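Local coordinates for protein putative sulfurtransferase DsrE (Allochromatium vinosum, PDB 2HY5) that probably carries sulfur as a cysteine persulfide in a cytoplasmic complex with DsrF and DsrH, and may take part in the oxidation of intracellular sulfur, at residues A[16-21]-A[56-61]; A[62-67]-A[73-78]; A[81-86]-A[90-95]; A[106-109]-A[113-116]. All blocks are in the same frame, centred on the assembly; numbering follows the deposited sequence.

Contact 1: A[16-21]-A[56-61]; sequences ASDSAY and DDRHIV
Asp-18 and Arg-58 are brought together by two quite different rotations: the carboxylate carbon CG of Asp-18 is anti to its carbonyl carbon (chi1 -74°), whereas CG of Arg-58 sits between the backbone N and the carbonyl carbon, and the chain then bends at chi2 (-69°) to run back toward helix 16-29. The two groups approach from opposite directions. Arg-58 grips the carboxylate side-on, NE giving a hydrogen bond to OD1 of Asp-18 (3.0 Å) and NH2 a shorter one to Asp-18 OD2 (2.8 Å). Both oxygens are met on their syn sides, but the carboxylate and guanidinium planes are 47° apart, so the pair is twisted rather than flat. The remaining terminal nitrogen, NH1, bonds to Asp-57 OD1 (2.9 Å) from above that carboxylate, and Asp-57 OD2 accepts from the backbone N of Arg-58. With an acid at two edges, the guanidinium is fixed in its rotation and its buried charge is probably well balanced.

Beside this network Ile-60 supplies the apolar part. Its CD1 lies 3.7 Å from Asp-18 OD2, and its CG2 branch packs against OG of Ser-17 at 3.5 Å. The hydroxyl itself is hydrogen-bonded to Asn-46 and to the indole nitrogen of Trp-64. Asp-57 and Arg-58 further pack on Met-62 of the DsrF chain. This is a buried salt-bridge network of Asp-18, Asp-57 and Arg-58, joining helix 16-29 to the loop that leads into helix 60-71 of the DsrE-family alpha/beta fold.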
loop_
_atom_site.group_PDB
_atom_site.type_symbol
_atom_site.label_atom_id
_atom_site.label_comp_id
_atom_site.label_asym_id
_atom_site.label_seq_id
_atom_site.Cartn_x
_atom_site.Cartn_y
_atom_site.Cartn_z
ATOM N N ALA A 16 6.606 6.907 -3.961
ATOM C CA ALA A 16 5.929 8.205 -3.987
ATOM C C ALA A 16 6.814 9.399 -3.624
ATOM O O ALA A 16 6.914 10.350 -4.395
ATOM C CB ALA A 16 4.704 8.174 -3.072
ATOM N N SER A 17 7.449 9.357 -2.457
ATOM C CA SER A 17 8.297 10.464 -2.032
ATOM C C SER A 17 9.438 10.731 -3.022
ATOM O O SER A 17 9.780 11.881 -3.286
ATOM C CB SER A 17 8.868 10.190 -0.638
ATOM O OG SER A 17 9.552 11.337 -0.153
ATOM N N ASP A 18 10.031 9.668 -3.561
ATOM C CA ASP A 18 11.123 9.811 -4.524
ATOM C C ASP A 18 10.613 10.417 -5.829
ATOM O O ASP A 18 11.253 11.285 -6.422
ATOM C CB ASP A 18 11.755 8.450 -4.821
ATOM C CG ASP A 18 12.615 7.947 -3.684
ATOM O OD1 ASP A 18 13.742 8.460 -3.511
ATOM O OD2 ASP A 18 12.151 7.042 -2.959
ATOM N N SER A 19 9.461 9.941 -6.279
ATOM C CA SER A 19 8.883 10.452 -7.516
ATOM C C SER A 19 8.551 11.930 -7.360
ATOM O O SER A 19 8.780 12.728 -8.274
ATOM C CB SER A 19 7.619 9.669 -7.871
ATOM O OG SER A 19 7.935 8.316 -8.136
ATOM N N ALA A 20 8.011 12.289 -6.200
ATOM C CA ALA A 20 7.646 13.673 -5.925
ATOM C C ALA A 20 8.896 14.540 -5.910
ATOM O O ALA A 20 8.890 15.663 -6.409
ATOM C CB ALA A 20 6.915 13.766 -4.588
ATOM N N TYR A 21 9.969 14.017 -5.330
ATOM C CA TYR A 21 11.227 14.751 -5.271
ATOM C C TYR A 21 11.771 15.022 -6.674
ATOM O O TYR A 21 12.131 16.158 -7.008
ATOM C CB TYR A 21 12.268 13.969 -4.471
ATOM C CG TYR A 21 13.642 14.584 -4.572
ATOM C CD1 TYR A 21 13.984 15.706 -3.814
ATOM C CD2 TYR A 21 14.568 14.098 -5.490
ATOM C CE1 TYR A 21 15.220 16.328 -3.976
ATOM C CE2 TYR A 21 15.798 14.715 -5.665
ATOM C CZ TYR A 21 16.120 15.828 -4.906
ATOM O OH TYR A 21 17.345 16.430 -5.086
ATOM N N ASP A 56 25.185 4.132 0.950
ATOM C CA ASP A 56 25.333 3.937 -0.488
ATOM C C ASP A 56 24.040 4.174 -1.270
ATOM O O ASP A 56 23.953 3.842 -2.453
ATOM C CB ASP A 56 25.864 2.533 -0.784
ATOM C CG ASP A 56 24.975 1.442 -0.228
ATOM O OD1 ASP A 56 25.292 0.253 -0.451
ATOM O OD2 ASP A 56 23.965 1.769 0.427
ATOM N N ASP A 57 23.038 4.746 -0.611
ATOM C CA ASP A 57 21.769 5.038 -1.266
ATOM C C ASP A 57 21.296 6.419 -0.820
ATOM O O ASP A 57 21.841 6.992 0.123
ATOM C CB ASP A 57 20.726 3.973 -0.922
ATOM C CG ASP A 57 19.554 3.970 -1.889
ATOM O OD1 ASP A 57 18.675 3.095 -1.756
ATOM O OD2 ASP A 57 19.511 4.839 -2.787
ATOM N N ARG A 58 20.280 6.949 -1.489
ATOM C CA ARG A 58 19.799 8.281 -1.158
ATOM C C ARG A 58 19.201 8.429 0.237
ATOM O O ARG A 58 18.615 7.499 0.795
ATOM C CB ARG A 58 18.791 8.766 -2.213
ATOM C CG ARG A 58 17.338 8.342 -2.006
ATOM C CD ARG A 58 17.113 6.859 -2.217
ATOM N NE ARG A 58 15.690 6.526 -2.209
ATOM C CZ ARG A 58 15.206 5.293 -2.084
ATOM N NH1 ARG A 58 16.033 4.264 -1.953
ATOM N NH2 ARG A 58 13.895 5.089 -2.089
ATOM N N HIS A 59 19.379 9.626 0.787
ATOM C CA HIS A 59 18.871 9.989 2.101
ATOM C C HIS A 59 17.673 10.874 1.776
ATOM O O HIS A 59 17.812 12.072 1.557
ATOM C CB HIS A 59 19.933 10.785 2.870
ATOM C CG HIS A 59 19.646 10.925 4.333
ATOM N ND1 HIS A 59 18.472 11.459 4.819
ATOM C CD2 HIS A 59 20.391 10.609 5.420
ATOM C CE1 HIS A 59 18.505 11.466 6.139
ATOM N NE2 HIS A 59 19.661 10.955 6.529
ATOM N N ILE A 60 16.497 10.266 1.719
ATOM C CA ILE A 60 15.287 10.994 1.371
ATOM C C ILE A 60 15.013 12.265 2.172
ATOM O O ILE A 60 14.734 13.315 1.595
ATOM C CB ILE A 60 14.066 10.068 1.463
ATOM C CG1 ILE A 60 14.219 8.933 0.446
ATOM C CG2 ILE A 60 12.793 10.861 1.215
ATOM C CD1 ILE A 60 13.106 7.898 0.485
ATOM N N VAL A 61 15.087 12.182 3.493
ATOM C CA VAL A 61 14.811 13.356 4.304
ATOM C C VAL A 61 15.799 14.486 4.057
ATOM O O VAL A 61 15.388 15.623 3.828
ATOM C CB VAL A 61 14.805 13.014 5.803
ATOM C CG1 VAL A 61 14.456 14.260 6.621
ATOM C CG2 VAL A 61 13.791 11.904 6.066
#

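Contact 2: A[62-67]-A[73-78]; sequences NRWAEL and LDMVVC
Met-75 reaches from its strand toward Trp-64 at a slant, and its thioether end comes up against the six-membered side of the indole. SD lies 5.0 Å from the centroid of the Trp-64 six-membered ring and 48° off the ring normal, an oblique Met-aromatic contact. Bends at chi2 (-110°) and chi3 (-93°) of Met-75 turn the methyl back toward the helix, where CE touches CB of Trp-64 at 3.6 Å and the carbonyl O of Trp-64 at 3.4 Å. The sulfur and the methyl are both 4.0 Å from CE3, so this corner of the indole takes the two last atoms of the methionine together. The indole also packs on Ala-20, which sets it against helix 16-29.

One helical turn further on, Leu-67 and Leu-73 also meet at an angle. A single methyl of Leu-73, CD1, fits against the CD2 branch of Leu-67 (3.9 Å) and nearly as close to its CG. No hydrogen bond links the two segments, which are held by apolar and sulfur packing in a buried setting. The contact is the helix-to-strand half of a beta-alpha-beta crossover (strand 33-39, helix 60-71, strand 75-78), whose last strand ends at Cys-78, by similarity the persulfide-forming cysteine.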
loop_
_atom_site.group_PDB
_atom_site.type_symbol
_atom_site.label_atom_id
_atom_site.label_comp_id
_atom_site.label_asym_id
_atom_site.label_seq_id
_atom_site.Cartn_x
_atom_site.Cartn_y
_atom_site.Cartn_z
ATOM N N ASN A 62 17.094 14.183 4.104
ATOM C CA ASN A 62 18.101 15.216 3.893
ATOM C C ASN A 62 18.053 15.790 2.489
ATOM O O ASN A 62 18.315 16.973 2.287
ATOM C CB ASN A 62 19.506 14.679 4.182
ATOM C CG ASN A 62 19.757 14.497 5.666
ATOM O OD1 ASN A 62 19.030 15.037 6.500
ATOM N ND2 ASN A 62 20.799 13.746 6.004
ATOM N N ARG A 63 17.715 14.944 1.525
ATOM C CA ARG A 63 17.627 15.363 0.134
ATOM C C ARG A 63 16.496 16.381 -0.035
ATOM O O ARG A 63 16.651 17.383 -0.732
ATOM C CB ARG A 63 17.394 14.140 -0.744
ATOM C CG ARG A 63 17.427 14.422 -2.225
ATOM C CD ARG A 63 16.982 13.190 -2.993
ATOM N NE ARG A 63 18.102 12.464 -3.577
ATOM C CZ ARG A 63 17.963 11.385 -4.343
ATOM N NH1 ARG A 63 16.748 10.916 -4.605
ATOM N NH2 ARG A 63 19.031 10.787 -4.858
ATOM N N TRP A 64 15.358 16.123 0.604
ATOM C CA TRP A 64 14.229 17.054 0.550
ATOM C C TRP A 64 14.659 18.360 1.218
ATOM O O TRP A 64 14.362 19.450 0.734
ATOM C CB TRP A 64 13.022 16.494 1.309
ATOM C CG TRP A 64 12.029 15.741 0.466
ATOM C CD1 TRP A 64 11.639 14.441 0.626
ATOM C CD2 TRP A 64 11.269 16.252 -0.638
ATOM N NE1 TRP A 64 10.686 14.108 -0.308
ATOM C CE2 TRP A 64 10.440 15.203 -1.099
ATOM C CE3 TRP A 64 11.209 17.493 -1.288
ATOM C CZ2 TRP A 64 9.558 15.361 -2.174
ATOM C CZ3 TRP A 64 10.330 17.647 -2.358
ATOM C CH2 TRP A 64 9.519 16.585 -2.788
ATOM N N ALA A 65 15.356 18.241 2.343
ATOM C CA ALA A 65 15.807 19.416 3.081
ATOM C C ALA A 65 16.780 20.260 2.262
ATOM O O ALA A 65 16.734 21.494 2.308
ATOM C CB ALA A 65 16.455 18.994 4.389
ATOM N N GLU A 66 17.658 19.598 1.514
ATOM C CA GLU A 66 18.624 20.304 0.682
ATOM C C GLU A 66 17.897 21.039 -0.440
ATOM O O GLU A 66 18.249 22.166 -0.791
ATOM C CB GLU A 66 19.642 19.320 0.100
ATOM C CG GLU A 66 20.481 18.620 1.160
ATOM C CD GLU A 66 21.386 17.547 0.589
ATOM O OE1 GLU A 66 20.866 16.606 -0.047
ATOM O OE2 GLU A 66 22.616 17.642 0.777
ATOM N N LEU A 67 16.873 20.402 -0.996
ATOM C CA LEU A 67 16.110 21.022 -2.068
ATOM C C LEU A 67 15.371 22.240 -1.522
ATOM O O LEU A 67 15.308 23.285 -2.169
ATOM C CB LEU A 67 15.098 20.037 -2.648
ATOM C CG LEU A 67 14.449 20.507 -3.951
ATOM C CD1 LEU A 67 15.488 20.497 -5.060
ATOM C CD2 LEU A 67 13.279 19.596 -4.305
ATOM N N LEU A 73 11.703 26.226 -0.268
ATOM C CA LEU A 73 10.393 25.593 -0.342
ATOM C C LEU A 73 9.670 25.543 1.001
ATOM O O LEU A 73 10.294 25.398 2.051
ATOM C CB LEU A 73 10.531 24.168 -0.879
ATOM C CG LEU A 73 11.213 23.978 -2.236
ATOM C CD1 LEU A 73 11.343 22.489 -2.514
ATOM C CD2 LEU A 73 10.414 24.668 -3.335
ATOM N N ASP A 74 8.348 25.670 0.948
ATOM C CA ASP A 74 7.517 25.604 2.141
ATOM C C ASP A 74 7.054 24.151 2.253
ATOM O O ASP A 74 6.144 23.720 1.547
ATOM C CB ASP A 74 6.320 26.553 2.002
ATOM C CG ASP A 74 5.441 26.580 3.244
ATOM O OD1 ASP A 74 5.977 26.424 4.360
ATOM O OD2 ASP A 74 4.213 26.771 3.103
ATOM N N MET A 75 7.714 23.399 3.129
ATOM C CA MET A 75 7.401 21.992 3.340
ATOM C C MET A 75 6.520 21.898 4.571
ATOM O O MET A 75 6.950 22.225 5.679
ATOM C CB MET A 75 8.695 21.220 3.557
ATOM C CG MET A 75 9.762 21.595 2.559
ATOM S SD MET A 75 10.093 20.272 1.408
ATOM C CE MET A 75 11.299 19.555 2.183
ATOM N N VAL A 76 5.289 21.443 4.371
ATOM C CA VAL A 76 4.331 21.360 5.459
ATOM C C VAL A 76 3.891 19.937 5.763
ATOM O O VAL A 76 3.621 19.141 4.858
ATOM C CB VAL A 76 3.088 22.221 5.133
ATOM C CG1 VAL A 76 2.159 22.304 6.342
ATOM C CG2 VAL A 76 3.534 23.613 4.694
ATOM N N VAL A 77 3.831 19.631 7.055
ATOM C CA VAL A 77 3.412 18.320 7.544
ATOM C C VAL A 77 2.097 18.471 8.305
ATOM O O VAL A 77 1.992 19.287 9.226
ATOM C CB VAL A 77 4.484 17.730 8.483
ATOM C CG1 VAL A 77 4.015 16.406 9.057
ATOM C CG2 VAL A 77 5.793 17.559 7.721
ATOM N N CYS A 78 1.090 17.691 7.917
ATOM C CA CYS A 78 -0.220 17.745 8.558
ATOM C C CYS A 78 -0.143 17.398 10.044
ATOM O O CYS A 78 0.356 16.336 10.416
ATOM C CB CYS A 78 -1.184 16.779 7.874
ATOM S SG CYS A 78 -2.807 16.741 8.648
#

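Contact 3: A[81-86]-A[90-95]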
loop_
_atom_site.group_PDB
_atom_site.type_symbol
_atom_site.label_atom_id
_atom_site.label_comp_id
_atom_site.label_asym_id
_atom_site.label_seq_id
_atom_site.Cartn_x
_atom_site.Cartn_y
_atom_site.Cartn_z
ATOM N N ALA A 81 -2.316 14.111 11.017
ATOM C CA ALA A 81 -1.640 12.900 10.578
ATOM C C ALA A 81 -0.340 12.697 11.362
ATOM O O ALA A 81 0.055 11.568 11.642
ATOM C CB ALA A 81 -1.352 12.980 9.078
ATOM N N ALA A 82 0.322 13.794 11.722
ATOM C CA ALA A 82 1.567 13.711 12.485
ATOM C C ALA A 82 1.330 13.207 13.913
ATOM O O ALA A 82 2.115 12.420 14.439
ATOM C CB ALA A 82 2.250 15.075 12.521
ATOM N N GLN A 83 0.247 13.663 14.538
ATOM C CA GLN A 83 -0.072 13.245 15.899
ATOM C C GLN A 83 -0.389 11.762 15.955
ATOM O O GLN A 83 -0.047 11.073 16.910
ATOM C CB GLN A 83 -1.260 14.046 16.433
ATOM C CG GLN A 83 -0.934 15.500 16.706
ATOM C CD GLN A 83 -2.147 16.304 17.118
ATOM O OE1 GLN A 83 -2.029 17.452 17.549
ATOM N NE2 GLN A 83 -3.325 15.709 16.978
ATOM N N ARG A 84 -1.043 11.271 14.915
ATOM C CA ARG A 84 -1.414 9.871 14.849
ATOM C C ARG A 84 -0.184 8.987 14.658
ATOM O O ARG A 84 -0.113 7.879 15.191
ATOM C CB ARG A 84 -2.378 9.663 13.682
ATOM C CG ARG A 84 -3.372 8.532 13.845
ATOM C CD ARG A 84 -4.321 8.529 12.659
ATOM N NE ARG A 84 -4.755 9.886 12.333
ATOM C CZ ARG A 84 -5.950 10.393 12.624
ATOM N NH1 ARG A 84 -6.855 9.655 13.253
ATOM N NH2 ARG A 84 -6.234 11.645 12.293
ATOM N N ARG A 85 0.801 9.497 13.928
ATOM C CA ARG A 85 1.990 8.721 13.610
ATOM C C ARG A 85 3.275 8.965 14.393
ATOM O O ARG A 85 4.224 8.186 14.283
ATOM C CB ARG A 85 2.247 8.846 12.113
ATOM C CG ARG A 85 1.054 8.363 11.288
ATOM C CD ARG A 85 1.244 8.629 9.813
ATOM N NE ARG A 85 0.194 8.028 8.991
ATOM C CZ ARG A 85 -1.062 8.461 8.916
ATOM N NH1 ARG A 85 -1.456 9.511 9.618
ATOM N NH2 ARG A 85 -1.921 7.853 8.102
ATOM N N GLY A 86 3.323 10.038 15.172
ATOM C CA GLY A 86 4.515 10.287 15.957
ATOM C C GLY A 86 5.519 11.295 15.431
ATOM O O GLY A 86 6.710 11.145 15.684
ATOM N N GLU A 90 8.693 21.066 18.720
ATOM C CA GLU A 90 8.673 21.627 20.070
ATOM C C GLU A 90 7.277 21.908 20.627
ATOM O O GLU A 90 6.967 21.527 21.760
ATOM C CB GLU A 90 9.517 22.904 20.117
ATOM C CG GLU A 90 10.756 22.793 20.999
ATOM C CD GLU A 90 11.699 21.686 20.560
ATOM O OE1 GLU A 90 12.693 21.434 21.272
ATOM O OE2 GLU A 90 11.453 21.069 19.502
ATOM N N GLY A 91 6.441 22.574 19.839
ATOM C CA GLY A 91 5.096 22.890 20.292
ATOM C C GLY A 91 4.294 21.656 20.653
ATOM O O GLY A 91 3.673 21.590 21.717
ATOM N N GLU A 92 4.310 20.671 19.762
ATOM C CA GLU A 92 3.584 19.426 19.978
ATOM C C GLU A 92 4.076 18.681 21.217
ATOM O O GLU A 92 3.276 18.157 21.988
ATOM C CB GLU A 92 3.724 18.517 18.753
ATOM C CG GLU A 92 2.986 19.001 17.514
ATOM C CD GLU A 92 1.479 18.958 17.680
ATOM O OE1 GLU A 92 0.866 20.031 17.867
ATOM O OE2 GLU A 92 0.911 17.847 17.632
ATOM N N ALA A 93 5.393 18.631 21.400
ATOM C CA ALA A 93 5.974 17.935 22.545
ATOM C C ALA A 93 5.443 18.505 23.856
ATOM O O ALA A 93 5.097 17.759 24.776
ATOM C CB ALA A 93 7.499 18.036 22.503
ATOM N N SER A 94 5.370 19.830 23.932
ATOM C CA SER A 94 4.876 20.508 25.126
ATOM C C SER A 94 3.388 20.251 25.342
ATOM O O SER A 94 2.957 19.893 26.439
ATOM C CB SER A 94 5.118 22.014 25.008
ATOM O OG SER A 94 4.536 22.708 26.096
ATOM N N ARG A 95 2.612 20.435 24.279
ATOM C CA ARG A 95 1.168 20.248 24.316
ATOM C C ARG A 95 0.733 18.797 24.519
ATOM O O ARG A 95 -0.308 18.532 25.131
ATOM C CB ARG A 95 0.559 20.790 23.019
ATOM C CG ARG A 95 -0.394 21.955 23.207
ATOM C CD ARG A 95 -0.636 22.683 21.893
ATOM N NE ARG A 95 -1.736 23.638 21.990
ATOM C CZ ARG A 95 -2.053 24.515 21.042
ATOM N NH1 ARG A 95 -1.350 24.566 19.919
ATOM N NH2 ARG A 95 -3.080 25.336 21.215
#
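Gln-83 and Glu-92 meet across the gap between two short helices, and their chain shapes differ. Both side chains leave the backbone with CG anti to the carbonyl carbon, with chi1 at -70° in each. From there Gln-83 runs out straight, whereas Glu-92 folds at chi2 (-67°), and the two cross at about a right angle. The bend brings OE2 of Glu-92 across the chain of Gln-83, 3.1 Å from its methylene CG. The amide and carboxylate planes are nearly coplanar, 15° apart, so the flat ends lie almost level with one another instead of stacking. This is a surface contact, with the side chain of Gln-83 about 8 Å from that of Cys-78, by similarity the persulfide cysteine.

Within segment 81-86 the shape of Arg-85 also matters. It is extended through chi2 and chi3, then turns at NE, which lets NH1 donate to the carbonyl O of Ala-81 at 3.3 Å. The backbone N of Arg-85 reaches the same oxygen from the opposite face of its plane. The guanidinium is also paired with Asp-42 and with Glu-24 of the DsrF chain, and it bonds to Gln-13 of a second DsrE subunit.

Gly-86, with positive phi, ends helix 79-85. The contact thus spans the turn between this helix, which directly follows strand 75-78, and helix 90-96, which precedes strand 108-110 in the chain.

Contact 4: A[106-109]-A[113-116]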
loop_
_atom_site.group_PDB
_atom_site.type_symbol
_atom_site.label_atom_id
_atom_site.label_comp_id
_atom_site.label_asym_id
_atom_site.label_seq_id
_atom_site.Cartn_x
_atom_site.Cartn_y
_atom_site.Cartn_z
ATOM N N LYS A 106 13.791 21.781 8.870
ATOM C CA LYS A 106 13.377 22.409 7.616
ATOM C C LYS A 106 11.881 22.251 7.333
ATOM O O LYS A 106 11.324 22.940 6.474
ATOM C CB LYS A 106 14.180 21.840 6.443
ATOM C CG LYS A 106 15.384 22.682 6.051
ATOM C CD LYS A 106 14.943 24.068 5.588
ATOM C CE LYS A 106 16.128 24.923 5.177
ATOM N NZ LYS A 106 17.104 25.061 6.289
ATOM N N PHE A 107 11.232 21.342 8.052
ATOM C CA PHE A 107 9.805 21.102 7.866
ATOM C C PHE A 107 8.996 21.798 8.956
ATOM O O PHE A 107 9.492 22.032 10.057
ATOM C CB PHE A 107 9.493 19.600 7.938
ATOM C CG PHE A 107 10.204 18.763 6.908
ATOM C CD1 PHE A 107 11.576 18.547 6.985
ATOM C CD2 PHE A 107 9.486 18.153 5.882
ATOM C CE1 PHE A 107 12.218 17.727 6.062
ATOM C CE2 PHE A 107 10.118 17.334 4.960
ATOM C CZ PHE A 107 11.487 17.121 5.047
ATOM N N ARG A 108 7.746 22.125 8.652
ATOM C CA ARG A 108 6.883 22.742 9.650
ATOM C C ARG A 108 5.580 21.962 9.758
ATOM O O ARG A 108 5.074 21.450 8.763
ATOM C CB ARG A 108 6.600 24.214 9.310
ATOM C CG ARG A 108 5.689 24.478 8.110
ATOM C CD ARG A 108 5.565 25.996 7.870
ATOM N NE ARG A 108 4.732 26.343 6.719
ATOM C CZ ARG A 108 3.412 26.512 6.761
ATOM N NH1 ARG A 108 2.751 26.373 7.901
ATOM N NH2 ARG A 108 2.747 26.815 5.652
ATOM N N ILE A 109 5.067 21.841 10.977
ATOM C CA ILE A 109 3.807 21.144 11.224
ATOM C C ILE A 109 2.687 22.172 11.206
ATOM O O ILE A 109 2.744 23.173 11.917
ATOM C CB ILE A 109 3.815 20.430 12.603
ATOM C CG1 ILE A 109 4.323 18.995 12.458
ATOM C CG2 ILE A 109 2.406 20.379 13.180
ATOM C CD1 ILE A 109 5.531 18.845 11.602
ATOM N N GLY A 113 -5.635 22.763 6.380
ATOM C CA GLY A 113 -6.081 23.890 5.579
ATOM C C GLY A 113 -4.982 24.443 4.680
ATOM O O GLY A 113 -5.267 25.100 3.674
ATOM N N GLN A 114 -3.726 24.186 5.036
ATOM C CA GLN A 114 -2.599 24.656 4.235
ATOM C C GLN A 114 -2.551 23.905 2.907
ATOM O O GLN A 114 -2.015 24.405 1.918
ATOM C CB GLN A 114 -1.276 24.461 4.989
ATOM C CG GLN A 114 -1.163 25.254 6.287
ATOM C CD GLN A 114 -1.254 26.753 6.063
ATOM O OE1 GLN A 114 -0.354 27.366 5.482
ATOM N NE2 GLN A 114 -2.350 27.351 6.517
ATOM N N LEU A 115 -3.110 22.699 2.887
ATOM C CA LEU A 115 -3.141 21.901 1.664
ATOM C C LEU A 115 -4.198 22.481 0.729
ATOM O O LEU A 115 -3.936 22.746 -0.444
ATOM C CB LEU A 115 -3.488 20.441 1.975
ATOM C CG LEU A 115 -3.777 19.564 0.749
ATOM C CD1 LEU A 115 -2.537 19.469 -0.123
ATOM C CD2 LEU A 115 -4.227 18.180 1.199
ATOM N N VAL A 116 -5.401 22.673 1.258
ATOM C CA VAL A 116 -6.489 23.227 0.463
ATOM C C VAL A 116 -6.092 24.615 -0.023
ATOM O O VAL A 116 -6.333 24.977 -1.175
ATOM C CB VAL A 116 -7.783 23.320 1.294
ATOM C CG1 VAL A 116 -8.896 23.936 0.461
ATOM C CG2 VAL A 116 -8.183 21.926 1.775
#
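A single hydrogen bond joins Arg-108 to Gln-114: NH2 of the arginine donates to OE1 of the glutamine at 3.2 Å, almost straight, with an N-H...O angle of 172°. The oxygen lies at the edge of the guanidinium and in its plane. Seen from the glutamine, the donor is tilted 28° from the carbonyl plane, and the two flat groups stand steeply to each other. Arg-108 is extended from CG to NE and reaches across to the helix, while Gln-114 bends at chi2 (-61°) so that its amide turns to meet it.

This bond spans the link from strand 108-110 to helix 113-121 in the alpha/beta fold, whose parallel sheet has 108-110 as an outermost strand within the chain; helix 113-121 leads on to strand 124-128 at the other margin.

The ionic interaction of Arg-108 lies elsewhere: NE forms a salt bridge with Asp-74 OD1, the stronger of its polar ties. With NE and NH2 both engaged, the guanidinium is restrained at two positions.

As for packing, the arginine lies against Val-76, and Gln-114 touches Phe-38 of strand 33-39.

From the N terminus, contact 1 closes the long excursion that holds strand 33-39, bringing the start of helix 16-29 to the entry of helix 60-71. Contact 2 follows at once on that helix and closes the short turn into strand 75-78. Contact 3 spans the turn between helices 79-85 and 90-96, and contact 4 the one from strand 108-110 to helix 113-121. All four are in series; none nests or crosses. Contacts 1 and 2 share helix 60-71, and contacts 2 and 4 meet through neighbouring strands 75-78 and 108-110. Contacts 1 and 3 lie on opposite sides of the chain's centre, the centres of the two contacts about 24 Å apart.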